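Local coordinates for protein nicotinate-nucleotide pyrophosphorylase (Francisella tularensis subsp. tularensis, PDB 3TQV) that probably converts quinolinate and phosphoribosyl pyrophosphate to nicotinate mononucleotide, carbon dioxide and diphosphate, a step of NAD(+) biosynthesis, at residues T105-R108 with T109-F113; T120-V123 with T124-V128; K143-P146 with G147-L150; A235-I238 with A239-K242. All coordinates share one frame; numbering follows the deposited sequence.

Interaction 1 of 4, residues T105-R108 with T109-F113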
loop_
_atom_site.group_PDB
_atom_site.type_symbol
_atom_site.label_atom_id
_atom_site.label_comp_id
_atom_site.label_asym_id
_atom_site.label_seq_id
_atom_site.Cartn_x
_atom_site.Cartn_y
_atom_site.Cartn_z
ATOM N N THR B 105 13.556 -18.231 1.988
ATOM C CA THR B 105 13.565 -17.272 0.899
ATOM C C THR B 105 12.145 -16.867 0.537
ATOM O O THR B 105 11.863 -15.686 0.331
ATOM C CB THR B 105 14.306 -17.833 -0.322
ATOM O OG1 THR B 105 15.689 -18.023 0.024
ATOM C CG2 THR B 105 14.197 -16.874 -1.500
ATOM N N ALA B 106 11.252 -17.850 0.474
ATOM C CA ALA B 106 9.844 -17.584 0.198
ATOM C C ALA B 106 9.239 -16.618 1.225
ATOM O O ALA B 106 8.350 -15.808 0.909
ATOM C CB ALA B 106 9.060 -18.884 0.176
ATOM N N GLU B 107 9.768 -16.704 2.443
ATOM C CA GLU B 107 9.157 -16.119 3.626
ATOM C C GLU B 107 8.605 -14.694 3.488
ATOM O O GLU B 107 7.386 -14.475 3.500
ATOM C CB GLU B 107 10.150 -16.158 4.775
ATOM C CG GLU B 107 9.521 -15.787 6.091
ATOM C CD GLU B 107 10.527 -15.731 7.217
ATOM O OE1 GLU B 107 11.518 -16.491 7.160
ATOM O OE2 GLU B 107 10.327 -14.924 8.153
ATOM N N ARG B 108 9.521 -13.736 3.394
ATOM C CA ARG B 108 9.200 -12.320 3.422
ATOM C C ARG B 108 8.146 -11.959 2.354
ATOM O O ARG B 108 7.147 -11.291 2.653
ATOM C CB ARG B 108 10.494 -11.523 3.223
ATOM C CG ARG B 108 10.532 -10.125 3.817
ATOM C CD ARG B 108 9.216 -9.684 4.413
ATOM N NE ARG B 108 9.107 -10.147 5.783
ATOM C CZ ARG B 108 8.035 -9.992 6.547
ATOM N NH1 ARG B 108 6.961 -9.381 6.073
ATOM N NH2 ARG B 108 8.048 -10.444 7.791
ATOM N N THR B 109 8.370 -12.419 1.121
ATOM C CA THR B 109 7.430 -12.201 0.028
ATOM C C THR B 109 6.055 -12.758 0.380
ATOM O O THR B 109 5.061 -12.067 0.260
ATOM C CB THR B 109 7.931 -12.820 -1.317
ATOM O OG1 THR B 109 9.258 -12.370 -1.613
ATOM C CG2 THR B 109 7.024 -12.433 -2.469
ATOM N N ILE B 110 5.988 -14.008 0.816
ATOM C CA ILE B 110 4.696 -14.580 1.200
ATOM C C ILE B 110 3.948 -13.686 2.182
ATOM O O ILE B 110 2.810 -13.271 1.931
ATOM C CB ILE B 110 4.827 -15.956 1.861
ATOM C CG1 ILE B 110 5.312 -16.993 0.849
ATOM C CG2 ILE B 110 3.495 -16.373 2.434
ATOM C CD1 ILE B 110 5.426 -18.414 1.437
ATOM N N LEU B 111 4.575 -13.381 3.309
ATOM C CA LEU B 111 3.826 -12.661 4.312
ATOM C C LEU B 111 3.650 -11.172 4.005
ATOM O O LEU B 111 2.756 -10.526 4.549
ATOM C CB LEU B 111 4.275 -12.992 5.744
ATOM C CG LEU B 111 5.589 -12.673 6.425
ATOM C CD1 LEU B 111 5.349 -11.604 7.468
ATOM C CD2 LEU B 111 6.078 -13.937 7.093
ATOM N N ASN B 112 4.447 -10.644 3.083
ATOM C CA ASN B 112 4.184 -9.298 2.573
ATOM C C ASN B 112 2.889 -9.204 1.771
ATOM O O ASN B 112 2.261 -8.149 1.710
ATOM C CB ASN B 112 5.347 -8.773 1.738
ATOM C CG ASN B 112 6.440 -8.177 2.589
ATOM O OD1 ASN B 112 7.538 -7.908 2.109
ATOM N ND2 ASN B 112 6.151 -7.982 3.866
ATOM N N PHE B 113 2.488 -10.302 1.144
ATOM C CA PHE B 113 1.200 -10.310 0.459
ATOM C C PHE B 113 0.022 -10.523 1.413
ATOM O O PHE B 113 -1.018 -9.866 1.287
ATOM C CB PHE B 113 1.169 -11.345 -0.661
ATOM C CG PHE B 113 1.756 -10.859 -1.952
ATOM C CD1 PHE B 113 3.030 -11.233 -2.330
ATOM C CD2 PHE B 113 1.025 -10.045 -2.796
ATOM C CE1 PHE B 113 3.557 -10.817 -3.516
ATOM C CE2 PHE B 113 1.554 -9.625 -3.997
ATOM C CZ PHE B 113 2.819 -10.006 -4.357
HETATM O O HOH W 1 11.459 -13.007 -0.336
#
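Ala106, Glu107 and Arg108 accept alpha-helical i to i+4 hydrogen bonds from Ile110, Leu111 and Asn112. The first two are close to straight; Ile110 N to Ala106 O is 3.0 Å with an N-H...O angle of 174°. These turns lie in the part of the long helix 100-130 that belongs to the N-terminal domain of the quinolinate phosphoribosyltransferase fold. Side chains three or four residues apart then meet along the helix. On one side, the CD1 end of Ile110 lies 3.9 Å from Ala106 CB. Both side chains also touch helix 61-71. On another side, Glu107 and Leu111 run side by side and point the same way, with Glu107 CG 4.0 Å from Leu111 CD2. Both lean on Leu283 of strand 281-285. Arg108 sends CG away from its own backbone N (chi1 -153°), and bends at chi2 and chi3 bring its guanidinium back over Leu111. Leu111 CG sits under one face of this flat group, 3.3 Å from its plane and displaced toward the rim. The Asn112 amide stands at the guanidinium edge, its plane turned 52° from that of the guanidinium. Arg108 and Asn112 also pack on Arg142 of the second subunit, so this side of the helix faces the dimer interface. Thr105 OG1 is held by Asp35 and by the backbone of Arg101. A water bridges the turn on the Thr109 side. It donates to Thr105 O at 2.8 Å and lies 2.6 Å from Thr109 OG1.

Interaction 2 of 4, residues T120-V123 with T124-V128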
loop_
_atom_site.group_PDB
_atom_site.type_symbol
_atom_site.label_atom_id
_atom_site.label_comp_id
_atom_site.label_asym_id
_atom_site.label_seq_id
_atom_site.Cartn_x
_atom_site.Cartn_y
_atom_site.Cartn_z
ATOM N N THR B 120 -6.121 -4.943 4.084
ATOM C CA THR B 120 -7.244 -4.393 3.362
ATOM C C THR B 120 -8.558 -5.076 3.703
ATOM O O THR B 120 -9.558 -4.398 3.928
ATOM C CB THR B 120 -7.019 -4.406 1.852
ATOM O OG1 THR B 120 -6.011 -3.445 1.529
ATOM C CG2 THR B 120 -8.317 -4.032 1.105
ATOM N N ALA B 121 -8.573 -6.404 3.752
ATOM C CA ALA B 121 -9.827 -7.119 4.041
ATOM C C ALA B 121 -10.319 -6.797 5.441
ATOM O O ALA B 121 -11.496 -6.535 5.649
ATOM C CB ALA B 121 -9.665 -8.621 3.860
ATOM N N THR B 122 -9.400 -6.794 6.396
ATOM C CA THR B 122 -9.714 -6.504 7.796
ATOM C C THR B 122 -10.250 -5.076 8.035
ATOM O O THR B 122 -11.149 -4.872 8.862
ATOM C CB THR B 122 -8.475 -6.788 8.683
ATOM O OG1 THR B 122 -8.025 -8.131 8.438
ATOM C CG2 THR B 122 -8.774 -6.584 10.176
ATOM N N VAL B 123 -9.722 -4.090 7.317
ATOM C CA VAL B 123 -10.280 -2.738 7.399
ATOM C C VAL B 123 -11.744 -2.767 6.978
ATOM O O VAL B 123 -12.618 -2.185 7.615
ATOM C CB VAL B 123 -9.609 -1.769 6.407
ATOM C CG1 VAL B 123 -10.059 -0.353 6.702
ATOM C CG2 VAL B 123 -8.117 -1.901 6.463
ATOM N N THR B 124 -11.984 -3.429 5.858
ATOM C CA THR B 124 -13.302 -3.453 5.281
ATOM C C THR B 124 -14.227 -4.070 6.315
ATOM O O THR B 124 -15.169 -3.425 6.794
ATOM C CB THR B 124 -13.299 -4.270 3.975
ATOM O OG1 THR B 124 -12.273 -3.761 3.117
ATOM C CG2 THR B 124 -14.657 -4.198 3.271
ATOM N N ASN B 125 -13.926 -5.306 6.700
ATOM C CA ASN B 125 -14.762 -5.943 7.681
ATOM C C ASN B 125 -15.106 -5.068 8.898
ATOM O O ASN B 125 -16.265 -5.036 9.327
ATOM C CB ASN B 125 -14.215 -7.296 8.118
ATOM C CG ASN B 125 -15.269 -8.116 8.822
ATOM O OD1 ASN B 125 -16.317 -8.398 8.240
ATOM N ND2 ASN B 125 -15.023 -8.472 10.083
ATOM N N LYS B 126 -14.129 -4.372 9.471
ATOM C CA LYS B 126 -14.479 -3.465 10.559
ATOM C C LYS B 126 -15.672 -2.584 10.178
ATOM O O LYS B 126 -16.730 -2.667 10.790
ATOM C CB LYS B 126 -13.282 -2.621 11.020
ATOM C CG LYS B 126 -12.527 -3.236 12.193
ATOM C CD LYS B 126 -11.010 -3.096 12.023
ATOM C CE LYS B 126 -10.230 -4.012 12.968
ATOM N NZ LYS B 126 -8.777 -4.065 12.586
ATOM N N LEU B 127 -15.502 -1.755 9.156
ATOM C CA LEU B 127 -16.569 -0.866 8.707
ATOM C C LEU B 127 -17.867 -1.620 8.529
ATOM O O LEU B 127 -18.910 -1.144 8.936
ATOM C CB LEU B 127 -16.189 -0.175 7.398
ATOM C CG LEU B 127 -14.933 0.687 7.529
ATOM C CD1 LEU B 127 -14.925 1.781 6.494
ATOM C CD2 LEU B 127 -14.883 1.291 8.916
ATOM N N VAL B 128 -17.796 -2.806 7.934
ATOM C CA VAL B 128 -18.993 -3.599 7.698
ATOM C C VAL B 128 -19.689 -3.983 9.001
ATOM O O VAL B 128 -20.899 -3.784 9.149
ATOM C CB VAL B 128 -18.717 -4.855 6.834
ATOM C CG1 VAL B 128 -20.035 -5.499 6.412
ATOM C CG2 VAL B 128 -17.924 -4.486 5.600
#
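The carbonyl of Thr120 is approached on both faces of its plane by one residue, Thr124. The backbone Thr124 N comes from one face at 3.2 Å from Thr120 O, and the hydroxyl Thr124 OG1 comes from the opposite face at 2.9 Å. The OG1 donor is tilted 29° from the carbonyl plane. Two bonds therefore grip a single oxygen of a buried residue. This is the familiar alpha-helical arrangement in which a threonine hydroxyl returns to the carbonyl one turn earlier. It lies in helix 100-130, where that helix runs into the C-terminal barrel domain. The Thr124 torsion allows it: OG1 sits beside the residue's own N (chi1 -53°) and faces back along the helix. Backbone bonds continue the pattern. Asn125 N reaches Ala121 O at 2.9 Å, and Lys126 N and Leu127 N bind the carbonyls of Thr122 and Val123. Thr120 OG1 bonds to Gln152 OE1, and Thr120 and Thr124 both pack on Val156 of helix 149-159. Leu127 and Thr124 meet Leu138 of strand 137-139. Leu127 also touches Val269, a residue predicted to bind substrate, so this face of the helix backs onto the barrel near the probable site. Thr122 OG1 is held by Ser118 O and by the backbone N of Ile57. Its methyl group CG2 lies on the side of Lys126. The Lys126 chain, kinked at chi2 (139°), runs back along the helix and crosses Thr122 at a slant. Its end brings NZ to 3.5 Å from Thr122 CG2.

Interaction 3 of 4, residues K143-P146 with G147-L150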
loop_
_atom_site.group_PDB
_atom_site.type_symbol
_atom_site.label_atom_id
_atom_site.label_comp_id
_atom_site.label_asym_id
_atom_site.label_seq_id
_atom_site.Cartn_x
_atom_site.Cartn_y
_atom_site.Cartn_z
ATOM N N LYS B 143 -9.306 4.572 -5.435
ATOM C CA LYS B 143 -8.178 4.987 -4.600
ATOM C C LYS B 143 -7.430 3.750 -4.095
ATOM O O LYS B 143 -7.585 3.296 -2.956
ATOM C CB LYS B 143 -8.617 5.926 -3.472
ATOM C CG LYS B 143 -9.308 7.221 -3.964
ATOM C CD LYS B 143 -9.787 8.066 -2.788
ATOM C CE LYS B 143 -9.888 9.555 -3.126
ATOM N NZ LYS B 143 -10.877 9.741 -4.208
ATOM N N THR B 144 -6.593 3.236 -4.985
ATOM C CA THR B 144 -5.985 1.937 -4.869
ATOM C C THR B 144 -4.447 2.052 -4.918
ATOM O O THR B 144 -3.912 3.053 -5.419
ATOM C CB THR B 144 -6.484 1.124 -6.061
ATOM O OG1 THR B 144 -7.411 0.129 -5.615
ATOM C CG2 THR B 144 -5.336 0.489 -6.825
ATOM N N ILE B 145 -3.736 1.046 -4.402
ATOM C CA ILE B 145 -2.287 0.975 -4.611
ATOM C C ILE B 145 -1.971 0.551 -6.048
ATOM O O ILE B 145 -2.431 -0.488 -6.507
ATOM C CB ILE B 145 -1.584 -0.012 -3.668
ATOM C CG1 ILE B 145 -2.090 0.164 -2.236
ATOM C CG2 ILE B 145 -0.061 0.198 -3.763
ATOM C CD1 ILE B 145 -2.035 1.617 -1.749
ATOM N N PRO B 146 -1.183 1.357 -6.761
ATOM C CA PRO B 146 -0.976 1.043 -8.169
ATOM C C PRO B 146 -0.562 -0.414 -8.383
ATOM O O PRO B 146 0.288 -0.928 -7.652
ATOM C CB PRO B 146 0.138 2.012 -8.558
ATOM C CG PRO B 146 -0.183 3.238 -7.746
ATOM C CD PRO B 146 -0.612 2.667 -6.407
ATOM N N GLY B 147 -1.182 -1.062 -9.370
ATOM C CA GLY B 147 -0.865 -2.428 -9.732
ATOM C C GLY B 147 -1.668 -3.432 -8.936
ATOM O O GLY B 147 -1.600 -4.632 -9.183
ATOM N N PHE B 148 -2.413 -2.932 -7.963
ATOM C CA PHE B 148 -3.155 -3.761 -7.024
ATOM C C PHE B 148 -4.621 -3.406 -7.084
ATOM O O PHE B 148 -5.316 -3.500 -6.072
ATOM C CB PHE B 148 -2.662 -3.535 -5.592
ATOM C CG PHE B 148 -1.363 -4.208 -5.288
ATOM C CD1 PHE B 148 -1.347 -5.425 -4.618
ATOM C CD2 PHE B 148 -0.161 -3.624 -5.672
ATOM C CE1 PHE B 148 -0.155 -6.081 -4.345
ATOM C CE2 PHE B 148 1.054 -4.247 -5.395
ATOM C CZ PHE B 148 1.061 -5.494 -4.718
ATOM N N ARG B 149 -5.080 -2.987 -8.260
ATOM C CA ARG B 149 -6.484 -2.641 -8.441
ATOM C C ARG B 149 -7.376 -3.840 -8.149
ATOM O O ARG B 149 -8.222 -3.796 -7.257
ATOM C CB ARG B 149 -6.735 -2.140 -9.861
ATOM C CG ARG B 149 -8.185 -2.197 -10.286
ATOM C CD ARG B 149 -9.036 -1.076 -9.718
ATOM N NE ARG B 149 -8.657 0.201 -10.312
ATOM C CZ ARG B 149 -8.215 1.220 -9.594
ATOM N NH1 ARG B 149 -8.127 1.090 -8.278
ATOM N NH2 ARG B 149 -7.869 2.353 -10.175
ATOM N N LEU B 150 -7.166 -4.919 -8.897
ATOM C CA LEU B 150 -7.977 -6.113 -8.735
ATOM C C LEU B 150 -7.710 -6.812 -7.393
ATOM O O LEU B 150 -8.636 -7.261 -6.710
ATOM C CB LEU B 150 -7.765 -7.060 -9.923
ATOM C CG LEU B 150 -8.408 -6.576 -11.231
ATOM C CD1 LEU B 150 -8.047 -7.504 -12.381
ATOM C CD2 LEU B 150 -9.933 -6.441 -11.109
#
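A type II beta turn, Ile145 to Phe148, leads from the predicted substrate-binding residue Lys143 into helix 149-159. Phe148 N closes the turn on Ile145 O at 2.8 Å, with an N-H...O angle of 142°. Gly147 takes the third position with phi at 88°, a value that favours glycine. Phe148 holds the N-cap position. Its CG lies anti to its own carbonyl carbon (chi1 -77°), which carries the ring beside the turn, with an edge toward it. Ile145 O and Pro146 O both lie near the ring plane at that edge; Phe148 CD2 is 3.4 Å from Pro146 O. Ile145 CB also packs 4.2 Å from Phe148 CB. The turn follows strand 137-139 of the alpha/beta barrel and faces the dimer interface. There the carboxylate of Glu29 of the second subunit accepts hydrogen bonds from Gly147 N and Arg149 N. Lys143 extends away from the turn, and outside the two segments its NZ meets a phosphate ion, probably from the crystallisation liquor, in a salt bridge. Arg149 bends at chi2 and chi3 toward Thr144, though their closest approach is too short in the model to be relied on. Its NH1 is held by the backbone oxygen of Arg142.

Interaction 4 of 4, residues A235-I238 with A239-K242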
loop_
_atom_site.group_PDB
_atom_site.type_symbol
_atom_site.label_atom_id
_atom_site.label_comp_id
_atom_site.label_asym_id
_atom_site.label_seq_id
_atom_site.Cartn_x
_atom_site.Cartn_y
_atom_site.Cartn_z
ATOM N N ALA B 235 -32.370 13.587 0.403
ATOM C CA ALA B 235 -32.010 12.829 -0.793
ATOM C C ALA B 235 -32.684 11.476 -0.808
ATOM O O ALA B 235 -33.332 11.102 -1.791
ATOM C CB ALA B 235 -30.480 12.664 -0.892
ATOM N N VAL B 236 -32.526 10.747 0.289
ATOM C CA VAL B 236 -33.161 9.451 0.447
ATOM C C VAL B 236 -34.655 9.500 0.137
ATOM O O VAL B 236 -35.149 8.653 -0.604
ATOM C CB VAL B 236 -32.961 8.890 1.867
ATOM C CG1 VAL B 236 -33.834 7.647 2.072
ATOM C CG2 VAL B 236 -31.471 8.601 2.130
ATOM N N SER B 237 -35.374 10.477 0.700
ATOM C CA SER B 237 -36.798 10.650 0.377
ATOM C C SER B 237 -37.013 10.844 -1.117
ATOM O O SER B 237 -37.859 10.184 -1.731
ATOM C CB SER B 237 -37.416 11.839 1.116
ATOM O OG SER B 237 -37.667 11.535 2.473
ATOM N N ILE B 238 -36.250 11.765 -1.694
ATOM C CA ILE B 238 -36.349 12.058 -3.114
ATOM C C ILE B 238 -36.061 10.832 -3.977
ATOM O O ILE B 238 -36.686 10.647 -5.021
ATOM C CB ILE B 238 -35.395 13.222 -3.501
ATOM C CG1 ILE B 238 -35.837 14.511 -2.799
ATOM C CG2 ILE B 238 -35.334 13.413 -5.010
ATOM C CD1 ILE B 238 -34.931 15.686 -3.051
ATOM N N ALA B 239 -35.133 9.992 -3.535
ATOM C CA ALA B 239 -34.589 8.972 -4.426
ATOM C C ALA B 239 -35.270 7.629 -4.271
ATOM O O ALA B 239 -35.169 6.768 -5.150
ATOM C CB ALA B 239 -33.055 8.835 -4.250
ATOM N N ARG B 240 -35.958 7.455 -3.147
ATOM C CA ARG B 240 -36.623 6.202 -2.843
ATOM C C ARG B 240 -37.458 5.744 -4.033
ATOM O O ARG B 240 -38.383 6.436 -4.471
ATOM C CB ARG B 240 -37.489 6.357 -1.599
ATOM C CG ARG B 240 -38.058 5.054 -1.082
ATOM C CD ARG B 240 -39.167 5.258 -0.053
ATOM N NE ARG B 240 -38.865 6.276 0.957
ATOM C CZ ARG B 240 -37.908 6.182 1.875
ATOM N NH1 ARG B 240 -37.114 5.112 1.913
ATOM N NH2 ARG B 240 -37.733 7.173 2.745
ATOM N N GLY B 241 -37.087 4.584 -4.565
ATOM C CA GLY B 241 -37.766 3.973 -5.690
ATOM C C GLY B 241 -37.352 4.517 -7.043
ATOM O O GLY B 241 -37.791 4.021 -8.079
ATOM N N LYS B 242 -36.511 5.545 -7.037
ATOM C CA LYS B 242 -36.112 6.209 -8.271
ATOM C C LYS B 242 -34.693 5.817 -8.679
ATOM O O LYS B 242 -34.509 5.022 -9.604
ATOM C CB LYS B 242 -36.211 7.724 -8.114
ATOM C CG LYS B 242 -37.580 8.223 -7.702
ATOM C CD LYS B 242 -38.403 8.665 -8.900
ATOM C CE LYS B 242 -39.544 9.555 -8.452
ATOM N NZ LYS B 242 -40.156 9.046 -7.190
#
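Val236 and Arg240 cross at a slant at the C-terminal end of helix 229-239. This helix lies in a beta-alpha-beta crossover of the barrel domain, between the neighbouring parallel strands 221-225 and 244-248. Arg240 keeps CG well away from its backbone N (chi1 -171°) and bends at chi3. The guanidinium thereby turns back along the helix, with Val236 O over one of its faces. Its NH2 ends 4.0 Å from Val236 CG1, a loose contact on the exposed side. The same Val236 O accepts the backbone hydrogen bond of Arg240 N at 2.9 Å. Ala239 N bonds to Ala235 O at 2.7 Å and more weakly to Val236 O. Ala239 CB lies on the inner side, and like Ala235 it packs on Leu245 of strand 244-248. Ile238 is turned toward helix 208-216, where it meets Leu211 and Ile215. Arg240 is the first residue to leave helical angles. Together with Gly241, whose phi is positive, it makes a type II turn closed by Lys242 N on Ala239 O at 2.6 Å. The CB of Lys242 starts toward the helix end, and the chain beyond bends at chi2 and chi4. Its CG rests 3.7 Å from Ile238 O.

In the fold
The four contacts follow one another in series along the chain; none nests in or crosses another. Interactions 1 and 2 are successive parts of helix 100-130, their centres about 22 Å apart. That helix carries the chain from the N-terminal domain into the barrel. Interaction 3 comes after strand 137-139, and its turn closes the short link to helix 149-159. It returns to interaction 1 in space, where Phe113 CE2 lies 3.9 Å from Phe148 CE1, and both contacts also touch the second subunit. Interaction 4 ends helix 229-239, on the opposite side of the chain's centre from interaction 1. Its centre is about 48 Å from that of interaction 1.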